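Local coordinates for protein acyl-CoA dehydrogenase (Bacillus anthracis, PDB 3OWA) that binds flavin-adenine dinucleotide and probably uses it to oxidise acyl-CoA thioesters to their enoyl-CoA products, at residues A[258-261]-A[262-266]; A[468-471]-A[472-476]; A[494-497]-A[498-502]. All blocks are in the same frame, centred on the assembly; numbering follows the deposited sequence. Where two conformers were deposited one is given.

Contact 1 of 3, residues A[258-261]-A[262-266]; sequences HIIA and FNILN
Phe262, Asn263, Ile264 and Leu265 each turn a backbone N-H back to the carbonyl four residues earlier, to His258, Ile259, Ile260 and Ala261 in that order, so the chain runs here as regular alpha-helix. Of these bonds the one from Ile264 N to Ile260 O is short at 2.8 Å. Ile259 O does double duty. Besides the backbone N of Asn263 at 3.2 Å, it receives the side-chain amide of the same residue, with Asn263 ND2 only 2.8 Å from Ile259 O and an almost straight N-H...O angle of 167°. The two donors arrive from opposite faces of the carbonyl plane, while the oxygen itself stays close to the plane of the Asn263 amide, so that amide has its rotation fixed by its own helix. Ile259 CG2 runs alongside it, 4.0 Å from Asn263 ND2.

This stretch of helix belongs to the start of helix 257-293, which follows the strands of the middle domain in the acyl-CoA dehydrogenase fold; Tyr199 of strand 195-202 touches Ile260 and Ala261. Farther round the helix Ile260 and Ile264 project from the same flank one turn apart, their side chains running alongside each other. Chi1 of Ile260 (-57°) lays CG1 beside the backbone N and turns CG2 toward the next turn, 3.8 Å from Ile264 CG1. Leu124, Pro125 and Phe129 of helix 124-129 pack against this apolar pair. Phe262 swings its ring over toward Asn266, whose OD1 lies 3.6 Å above one face, near the rim, and the side chain of Leu265 is about 8 Å from the bound FAD.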
loop_
_atom_site.group_PDB
_atom_site.type_symbol
_atom_site.label_atom_id
_atom_site.label_comp_id
_atom_site.label_asym_id
_atom_site.label_seq_id
_atom_site.Cartn_x
_atom_site.Cartn_y
_atom_site.Cartn_z
ATOM N N HIS A 258 -16.661 -16.439 24.831
ATOM C CA HIS A 258 -16.564 -15.063 24.277
ATOM C C HIS A 258 -15.844 -14.084 25.189
ATOM O O HIS A 258 -15.147 -13.158 24.709
ATOM C CB HIS A 258 -17.930 -14.487 23.850
ATOM C CG HIS A 258 -18.829 -14.124 24.999
ATOM N ND1 HIS A 258 -19.628 -15.050 25.635
ATOM C CD2 HIS A 258 -19.037 -12.944 25.636
ATOM C CE1 HIS A 258 -20.297 -14.455 26.612
ATOM N NE2 HIS A 258 -19.953 -13.178 26.635
ATOM N N ILE A 259 -15.994 -14.286 26.491
ATOM C CA ILE A 259 -15.324 -13.440 27.465
ATOM C C ILE A 259 -13.784 -13.572 27.349
ATOM O O ILE A 259 -13.038 -12.564 27.390
ATOM C CB ILE A 259 -15.807 -13.779 28.881
ATOM C CG1 ILE A 259 -17.255 -13.305 29.061
ATOM C CG2 ILE A 259 -14.870 -13.195 29.956
ATOM C CD1 ILE A 259 -17.930 -13.866 30.307
ATOM N N ILE A 260 -13.314 -14.803 27.178
ATOM C CA ILE A 260 -11.879 -15.039 26.956
ATOM C C ILE A 260 -11.419 -14.441 25.612
ATOM O O ILE A 260 -10.421 -13.671 25.570
ATOM C CB ILE A 260 -11.528 -16.520 27.074
ATOM C CG1 ILE A 260 -11.970 -17.042 28.459
ATOM C CG2 ILE A 260 -9.989 -16.766 26.778
ATOM C CD1 ILE A 260 -11.844 -18.602 28.603
ATOM N N ALA A 261 -12.189 -14.712 24.545
ATOM C CA ALA A 261 -11.807 -14.314 23.210
ATOM C C ALA A 261 -11.723 -12.796 23.096
ATOM O O ALA A 261 -10.810 -12.267 22.433
ATOM C CB ALA A 261 -12.775 -14.882 22.151
ATOM N N PHE A 262 -12.682 -12.111 23.725
ATOM C CA PHE A 262 -12.738 -10.662 23.660
ATOM C C PHE A 262 -11.581 -10.038 24.451
ATOM O O PHE A 262 -10.947 -9.073 23.989
ATOM C CB PHE A 262 -14.103 -10.113 24.128
ATOM C CG PHE A 262 -14.025 -8.708 24.727
ATOM C CD1 PHE A 262 -14.038 -7.565 23.900
ATOM C CD2 PHE A 262 -13.930 -8.523 26.129
ATOM C CE1 PHE A 262 -13.948 -6.246 24.456
ATOM C CE2 PHE A 262 -13.849 -7.224 26.690
ATOM C CZ PHE A 262 -13.847 -6.090 25.844
ATOM N N ASN A 263 -11.293 -10.590 25.624
ATOM C CA ASN A 263 -10.221 -10.051 26.440
ATOM C C ASN A 263 -8.853 -10.287 25.828
ATOM O O ASN A 263 -8.012 -9.382 25.847
ATOM C CB ASN A 263 -10.257 -10.619 27.850
ATOM C CG ASN A 263 -11.140 -9.815 28.763
ATOM O OD1 ASN A 263 -10.745 -8.753 29.272
ATOM N ND2 ASN A 263 -12.341 -10.311 28.976
ATOM N N ILE A 264 -8.642 -11.480 25.277
ATOM C CA ILE A 264 -7.384 -11.815 24.622
ATOM C C ILE A 264 -7.117 -10.904 23.386
ATOM O O ILE A 264 -5.975 -10.462 23.126
ATOM C CB ILE A 264 -7.370 -13.313 24.242
ATOM C CG1 ILE A 264 -7.435 -14.189 25.519
ATOM C CG2 ILE A 264 -6.158 -13.682 23.349
ATOM C CD1 ILE A 264 -6.343 -13.876 26.619
ATOM N N LEU A 265 -8.189 -10.621 22.658
ATOM C CA LEU A 265 -8.148 -9.778 21.477
ATOM C C LEU A 265 -7.564 -8.404 21.779
ATOM O O LEU A 265 -6.742 -7.907 21.004
ATOM C CB LEU A 265 -9.563 -9.604 20.973
ATOM C CG LEU A 265 -9.895 -9.664 19.488
ATOM C CD1 LEU A 265 -11.181 -8.847 19.296
ATOM C CD2 LEU A 265 -8.766 -9.176 18.554
ATOM N N ASN A 266 -7.964 -7.808 22.909
ATOM C CA ASN A 266 -7.471 -6.482 23.295
ATOM C C ASN A 266 -5.977 -6.487 23.449
ATOM O O ASN A 266 -5.313 -5.540 23.073
ATOM C CB ASN A 266 -8.056 -5.982 24.618
ATOM C CG ASN A 266 -9.540 -5.778 24.577
ATOM O OD1 ASN A 266 -10.255 -6.082 25.555
ATOM N ND2 ASN A 266 -10.034 -5.275 23.466
#

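Contact 2 of 3, residues A[468-471]-A[472-476]; sequences KKIG and LMVAG
Val474 places CG2 beside its backbone N and anti to its carbonyl carbon, which brings that methyl to 3.4 Å from Ile470 O, the oxygen that also accepts from Val474 N. The branched side chains of Ile470 and Val474 approach more loosely, CG2 to CG2 at 4.4 Å. The same ladder of ordinary alpha-helical bonds takes in Leu472 N to Lys468 O at 3.0 Å, Met473 N to Lys469 O at 2.8 Å and Ala475 N to Gly471 O. The end of the Leu472 side chain is modelled in two positions. Selenomethionine stands in the model at Met473, where CB rests 3.3 Å from Lys469 O before the chain bends near its end.

Gly471, without a side chain, keeps the helix slim on one flank; there its CA meets a methyl of Ile499. One turn earlier, Lys468 extends its chain away from the helix to a salt bridge with Glu507, and its NZ also bonds to the carbonyl of Asp20, so the ammonium group is held by a helix on one hand and the N-terminal stretch of the chain on the other.

Helix 458-482 is one member of a helical bundle of the kind that forms the C-terminal domain of acyl-CoA dehydrogenases, and it is packed on several flanks: Leu567 and Leu570 of helix 557-571 meet Ile470, Ala547 and Thr550 of helix 526-554 meet Val474, Leu440 of helix 433-444 touches Lys469 and Met473, and helix 490-520 lies against Val474 and Ala475.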
loop_
_atom_site.group_PDB
_atom_site.type_symbol
_atom_site.label_atom_id
_atom_site.label_comp_id
_atom_site.label_asym_id
_atom_site.label_seq_id
_atom_site.Cartn_x
_atom_site.Cartn_y
_atom_site.Cartn_z
ATOM N N LYS A 468 -11.237 17.147 19.049
ATOM C CA LYS A 468 -12.142 16.496 20.002
ATOM C C LYS A 468 -13.582 16.949 19.809
ATOM O O LYS A 468 -14.495 16.126 19.751
ATOM C CB LYS A 468 -11.700 16.760 21.450
ATOM C CG LYS A 468 -10.408 16.037 21.836
ATOM C CD LYS A 468 -10.052 16.213 23.291
ATOM C CE LYS A 468 -8.609 15.778 23.499
ATOM N NZ LYS A 468 -8.277 15.655 24.925
ATOM N N LYS A 469 -13.762 18.267 19.704
ATOM C CA LYS A 469 -15.060 18.883 19.423
ATOM C C LYS A 469 -15.666 18.402 18.097
ATOM O O LYS A 469 -16.865 18.112 18.041
ATOM C CB LYS A 469 -14.922 20.412 19.405
ATOM C CG LYS A 469 -14.444 20.981 20.746
ATOM C CD LYS A 469 -14.185 22.482 20.680
ATOM C CE LYS A 469 -13.686 22.967 22.034
ATOM N NZ LYS A 469 -13.191 24.360 21.946
ATOM N N ILE A 470 -14.836 18.324 17.047
ATOM C CA ILE A 470 -15.295 17.870 15.734
ATOM C C ILE A 470 -15.769 16.408 15.806
ATOM O O ILE A 470 -16.838 16.082 15.295
ATOM C CB ILE A 470 -14.203 18.068 14.632
ATOM C CG1 ILE A 470 -13.943 19.555 14.365
ATOM C CG2 ILE A 470 -14.605 17.403 13.314
ATOM C CD1 ILE A 470 -12.569 19.830 13.728
ATOM N N GLY A 471 -14.985 15.540 16.449
ATOM C CA GLY A 471 -15.367 14.139 16.625
ATOM C C GLY A 471 -16.692 14.000 17.369
ATOM O O GLY A 471 -17.593 13.270 16.942
ATOM N N LEU A 472 -16.805 14.711 18.484
ATOM C CA LEU A 472 -18.031 14.720 19.272
ATOM C C LEU A 472 -19.219 15.219 18.462
ATOM O O LEU A 472 -20.283 14.596 18.475
ATOM C CB LEU A 472 -17.840 15.558 20.540
ATOM C CG LEU A 472 -17.087 14.848 21.656
ATOM C CD1 LEU A 472 -16.269 15.814 22.492
ATOM C CD2 LEU A 472 -18.075 14.081 22.518
HETATM N N MSE A 473 -19.023 16.322 17.739
HETATM C CA MSE A 473 -20.098 16.938 16.932
HETATM C C MSE A 473 -20.637 15.964 15.900
HETATM O O MSE A 473 -21.843 15.765 15.773
HETATM C CB MSE A 473 -19.604 18.199 16.218
HETATM C CG MSE A 473 -20.717 19.016 15.572
HETATM SE SE MSE A 473 -20.176 20.229 14.126
HETATM C CE MSE A 473 -18.385 20.638 14.711
ATOM N N VAL A 474 -19.711 15.352 15.175
ATOM C CA VAL A 474 -20.030 14.479 14.069
ATOM C C VAL A 474 -20.649 13.185 14.590
ATOM O O VAL A 474 -21.659 12.721 14.079
ATOM C CB VAL A 474 -18.748 14.223 13.254
ATOM C CG1 VAL A 474 -18.837 12.943 12.442
ATOM C CG2 VAL A 474 -18.418 15.451 12.394
ATOM N N ALA A 475 -20.035 12.608 15.612
ATOM C CA ALA A 475 -20.564 11.387 16.216
ATOM C C ALA A 475 -21.960 11.649 16.817
ATOM O O ALA A 475 -22.879 10.856 16.652
ATOM C CB ALA A 475 -19.602 10.846 17.261
ATOM N N GLY A 476 -22.120 12.784 17.483
ATOM C CA GLY A 476 -23.421 13.135 18.066
ATOM C C GLY A 476 -24.485 13.265 16.985
ATOM O O GLY A 476 -25.585 12.716 17.109
#

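Contact 3 of 3, residues A[494-497]-A[498-502]; sequences VNIA and DIVSN
Asp498 and Val494 stand next to each other one helical turn apart, with the carboxylate drawn back over the turn: Val494 CG1 comes to 3.5 Å from Asp498 OD2. Asp498 CG is set beside its own backbone N (chi1 -64°), which also leaves Asp498 OD2 just 3.2 Å from Val494 O, a close approach between two acceptors. Val494 O accepts from Asp498 N at 2.8 Å, and Asp498 OD1 forms a salt bridge with Arg415 of helix 411-427, which probably offsets the closeness of carboxylate and carbonyl.

The buried flank is also tight. Ile499 CG1 packs 3.2 Å from Asn495 O, and Val500 CG2 reaches the same distance from Ile496 O, the acceptor for Val500 N at 2.9 Å. The amide of the buried Asn495 is directed to helix 526-554, where ND2 bonds to Glu549 and Thr550. Looser are the paired branches of Ile496 and Val500, whose CG2 atoms stay 4.4 Å apart. Val494, Asp498 and Ser501 make up the partly exposed side.

Even that side has company, as Val494 touches Leu306 of the second subunit and its side chain is about 8 Å from a bound FAD. A helix wedged among 411-427, 458-482 and 526-554, with one shoulder at a subunit boundary, is in keeping with the all-helical C-terminal bundles of acyl-CoA dehydrogenases.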
loop_
_atom_site.group_PDB
_atom_site.type_symbol
_atom_site.label_atom_id
_atom_site.label_comp_id
_atom_site.label_asym_id
_atom_site.label_seq_id
_atom_site.Cartn_x
_atom_site.Cartn_y
_atom_site.Cartn_z
ATOM N N VAL A 494 -16.840 4.392 10.098
ATOM C CA VAL A 494 -15.412 4.353 9.808
ATOM C C VAL A 494 -14.813 5.778 9.789
ATOM O O VAL A 494 -13.685 5.983 10.246
ATOM C CB VAL A 494 -15.162 3.600 8.498
ATOM C CG1 VAL A 494 -13.769 3.904 7.945
ATOM C CG2 VAL A 494 -15.310 2.112 8.752
ATOM N N ASN A 495 -15.577 6.762 9.297
ATOM C CA ASN A 495 -15.146 8.179 9.384
ATOM C C ASN A 495 -14.940 8.644 10.819
ATOM O O ASN A 495 -13.956 9.328 11.132
ATOM C CB ASN A 495 -16.135 9.132 8.672
ATOM C CG ASN A 495 -16.087 9.004 7.162
ATOM O OD1 ASN A 495 -15.090 8.551 6.596
ATOM N ND2 ASN A 495 -17.173 9.389 6.503
ATOM N N ILE A 496 -15.869 8.257 11.689
ATOM C CA ILE A 496 -15.816 8.627 13.083
ATOM C C ILE A 496 -14.614 7.931 13.716
ATOM O O ILE A 496 -13.832 8.564 14.414
ATOM C CB ILE A 496 -17.142 8.250 13.809
ATOM C CG1 ILE A 496 -18.287 9.146 13.303
ATOM C CG2 ILE A 496 -16.987 8.356 15.315
ATOM C CD1 ILE A 496 -19.638 8.601 13.592
ATOM N N ALA A 497 -14.470 6.641 13.439
ATOM C CA ALA A 497 -13.321 5.865 13.920
ATOM C C ALA A 497 -12.001 6.453 13.465
ATOM O O ALA A 497 -11.058 6.502 14.251
ATOM C CB ALA A 497 -13.439 4.403 13.498
ATOM N N ASP A 498 -11.935 6.921 12.220
ATOM C CA ASP A 498 -10.715 7.550 11.686
ATOM C C ASP A 498 -10.444 8.897 12.355
ATOM O O ASP A 498 -9.285 9.232 12.637
ATOM C CB ASP A 498 -10.800 7.719 10.159
ATOM C CG ASP A 498 -10.863 6.361 9.408
ATOM O OD1 ASP A 498 -10.495 5.311 10.000
ATOM O OD2 ASP A 498 -11.267 6.335 8.212
ATOM N N ILE A 499 -11.509 9.666 12.614
ATOM C CA ILE A 499 -11.346 10.879 13.383
ATOM C C ILE A 499 -10.757 10.599 14.776
ATOM O O ILE A 499 -9.809 11.267 15.213
ATOM C CB ILE A 499 -12.670 11.715 13.505
ATOM C CG1 ILE A 499 -13.044 12.278 12.143
ATOM C CG2 ILE A 499 -12.475 12.846 14.537
ATOM C CD1 ILE A 499 -14.437 12.894 12.065
ATOM N N VAL A 500 -11.332 9.625 15.476
ATOM C CA VAL A 500 -10.901 9.340 16.835
ATOM C C VAL A 500 -9.448 8.836 16.792
ATOM O O VAL A 500 -8.621 9.197 17.657
ATOM C CB VAL A 500 -11.825 8.277 17.493
ATOM C CG1 VAL A 500 -11.287 7.856 18.879
ATOM C CG2 VAL A 500 -13.286 8.801 17.569
ATOM N N SER A 501 -9.131 8.025 15.785
ATOM C CA SER A 501 -7.792 7.468 15.693
ATOM C C SER A 501 -6.765 8.606 15.466
ATOM O O SER A 501 -5.753 8.694 16.160
ATOM C CB SER A 501 -7.702 6.466 14.562
ATOM O OG SER A 501 -6.368 5.999 14.506
ATOM N N ASN A 502 -7.044 9.485 14.516
ATOM C CA ASN A 502 -6.145 10.614 14.266
ATOM C C ASN A 502 -5.998 11.497 15.476
ATOM O O ASN A 502 -4.900 11.919 15.800
ATOM C CB ASN A 502 -6.614 11.431 13.061
ATOM C CG ASN A 502 -6.092 10.869 11.751
ATOM O OD1 ASN A 502 -5.246 9.974 11.726
ATOM N ND2 ASN A 502 -6.598 11.387 10.662
#

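Contact 1 comes first along the chain, then contact 2, then contact 3, each about two and a half turns of a long helix. Contact 1 sits near the start of helix 257-293, next to the strands of the middle domain, with its centre about 29 Å from that of contact 2 and 23 Å from that of contact 3, and touches neither. Contacts 2 and 3 are only about 10 Å apart between centres, on the consecutive helices 458-482 and 490-520, which pack directly where Gly471, Val474 and Ala475 face Ile496 and Ile499. Contacts 1 and 3 each bring one side chain, Leu265 and Val494, to about 8 Å from a bound FAD.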